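Side-chain contact in transcriptional regulator (Vibrio virus VP882, PDB 7DWM), which binds the small molecule 3,5-dimethylpyrazin-2-ol in its PAS domain and probably regulates transcription through a LuxR-type DNA-binding domain: residues E165-F170 and G183-S188. Numbering follows the deposited sequence.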
loop_
_atom_site.group_PDB
_atom_site.type_symbol
_atom_site.label_atom_id
_atom_site.label_comp_id
_atom_site.label_asym_id
_atom_site.label_seq_id
_atom_site.Cartn_x
_atom_site.Cartn_y
_atom_site.Cartn_z
ATOM N N GLU A 165 3.098 17.604 21.037
ATOM C CA GLU A 165 1.905 18.079 20.346
ATOM C C GLU A 165 1.684 17.314 19.051
ATOM O O GLU A 165 0.544 16.998 18.693
ATOM C CB GLU A 165 2.019 19.579 20.075
ATOM C CG GLU A 165 1.742 20.440 21.304
ATOM C CD GLU A 165 2.286 21.852 21.177
ATOM O OE1 GLU A 165 2.224 22.598 22.176
ATOM O OE2 GLU A 165 2.769 22.220 20.083
ATOM N N GLU A 166 2.768 16.998 18.338
ATOM C CA GLU A 166 2.652 16.174 17.140
ATOM C C GLU A 166 2.095 14.795 17.471
ATOM O O GLU A 166 1.240 14.275 16.744
ATOM C CB GLU A 166 4.006 16.065 16.442
ATOM C CG GLU A 166 4.351 17.285 15.598
ATOM C CD GLU A 166 5.508 17.041 14.648
ATOM O OE1 GLU A 166 6.369 16.192 14.960
ATOM O OE2 GLU A 166 5.557 17.702 13.589
ATOM N N LEU A 167 2.569 14.183 18.560
ATOM C CA LEU A 167 2.039 12.881 18.969
ATOM C C LEU A 167 0.551 12.976 19.303
ATOM O O LEU A 167 -0.268 12.157 18.848
ATOM C CB LEU A 167 2.820 12.357 20.172
ATOM C CG LEU A 167 3.806 11.211 19.943
ATOM C CD1 LEU A 167 5.015 11.699 19.169
ATOM C CD2 LEU A 167 4.237 10.606 21.267
ATOM N N VAL A 168 0.193 13.970 20.120
ATOM C CA VAL A 168 -1.194 14.155 20.532
ATOM C C VAL A 168 -2.088 14.346 19.316
ATOM O O VAL A 168 -3.179 13.774 19.242
ATOM C CB VAL A 168 -1.308 15.339 21.512
ATOM C CG1 VAL A 168 -2.767 15.717 21.728
ATOM C CG2 VAL A 168 -0.647 14.993 22.836
ATOM N N LEU A 169 -1.643 15.139 18.341
ATOM C CA LEU A 169 -2.464 15.372 17.157
ATOM C C LEU A 169 -2.551 14.127 16.280
ATOM O O LEU A 169 -3.615 13.834 15.721
ATOM C CB LEU A 169 -1.916 16.556 16.360
ATOM C CG LEU A 169 -2.802 16.996 15.193
ATOM C CD1 LEU A 169 -4.133 17.478 15.729
ATOM C CD2 LEU A 169 -2.119 18.082 14.382
ATOM N N PHE A 170 -1.436 13.402 16.122
ATOM C CA PHE A 170 -1.457 12.134 15.399
ATOM C C PHE A 170 -2.543 11.219 15.940
ATOM O O PHE A 170 -3.299 10.609 15.174
ATOM C CB PHE A 170 -0.088 11.450 15.489
ATOM C CG PHE A 170 0.031 10.199 14.650
ATOM C CD1 PHE A 170 -0.315 8.959 15.167
ATOM C CD2 PHE A 170 0.486 10.269 13.343
ATOM C CE1 PHE A 170 -0.210 7.816 14.394
ATOM C CE2 PHE A 170 0.593 9.129 12.567
ATOM C CZ PHE A 170 0.245 7.903 13.093
ATOM N N GLY A 183 -3.435 7.676 28.366
ATOM C CA GLY A 183 -2.950 6.321 28.576
ATOM C C GLY A 183 -1.748 5.997 27.708
ATOM O O GLY A 183 -0.742 5.468 28.186
ATOM N N MET A 184 -1.841 6.313 26.413
ATOM C CA MET A 184 -0.789 5.935 25.472
ATOM C C MET A 184 0.535 6.631 25.769
ATOM O O MET A 184 1.600 6.056 25.521
ATOM C CB MET A 184 -1.230 6.235 24.040
ATOM C CG MET A 184 -2.503 5.526 23.629
ATOM S SD MET A 184 -3.108 6.067 22.023
ATOM C CE MET A 184 -2.345 4.845 20.963
ATOM N N LEU A 185 0.501 7.856 26.290
ATOM C CA LEU A 185 1.725 8.595 26.581
ATOM C C LEU A 185 2.082 8.590 28.063
ATOM O O LEU A 185 3.106 9.167 28.441
ATOM C CB LEU A 185 1.614 10.045 26.091
ATOM C CG LEU A 185 1.033 10.343 24.706
ATOM C CD1 LEU A 185 1.184 11.823 24.394
ATOM C CD2 LEU A 185 1.694 9.496 23.629
ATOM N N GLY A 186 1.279 7.945 28.901
ATOM C CA GLY A 186 1.604 7.832 30.315
ATOM C C GLY A 186 1.635 9.148 31.062
ATOM O O GLY A 186 2.474 9.335 31.952
ATOM N N ARG A 187 0.729 10.062 30.731
ATOM C CA ARG A 187 0.572 11.303 31.470
ATOM C C ARG A 187 -0.883 11.436 31.894
ATOM O O ARG A 187 -1.756 10.695 31.436
ATOM C CB ARG A 187 1.012 12.519 30.643
ATOM C CG ARG A 187 2.441 12.424 30.124
ATOM C CD ARG A 187 3.460 12.803 31.195
ATOM N NE ARG A 187 3.245 14.152 31.713
ATOM C CZ ARG A 187 4.175 15.102 31.727
ATOM N NH1 ARG A 187 3.893 16.304 32.214
ATOM N NH2 ARG A 187 5.389 14.852 31.252
ATOM N N SER A 188 -1.169 12.421 32.729
ATOM C CA SER A 188 -2.559 12.582 33.204
ATOM C C SER A 188 -3.434 13.179 32.107
ATOM O O SER A 188 -2.918 13.834 31.231
ATOM C CB SER A 188 -2.589 13.418 34.432
ATOM O OG SER A 188 -2.827 14.768 34.111
#
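Leu-185 of helix 178-185 reaches across to helix 163-172 and divides its two methyls between Leu-167 and Val-168. Its CB points toward the facing helix, and a first torsion of -45° swings CG away from the carbonyl carbon, carrying the fork on so that both methyls face their partners. CB and CG touch neither residue; the contact is made by the methyls beyond the fork. Branch CD2 meets CD2 of Leu-167 at 3.6 Å, methyl against methyl, while branch CD1 lies 4.0 Å from CG2 of Val-168, the two side chains crossing at about a right angle. The nearest CA atoms of the two segments, those of Val-168 and Leu-185, are 8.7 Å apart, and the side chains bridge that distance. Just beyond Leu-185 the chain turns at Gly-186 in a Schellman motif, and Ser-188 takes the N-cap position of helix 189-203. The contact thus packs helix 163-172 against helix 178-185. Helix 189-203, probably the recognition helix as in LuxR-type domains, closes the same apolar core with Ile-192 against Leu-185, and Ile-196 and Ile-199 against Val-168. Leu-167 also packs on Leu-142 of the second subunit. With aliphatic groups alone meeting across the two segments, cohesion here rests on dispersion and the exclusion of water, without the directional constraint of polar bonds.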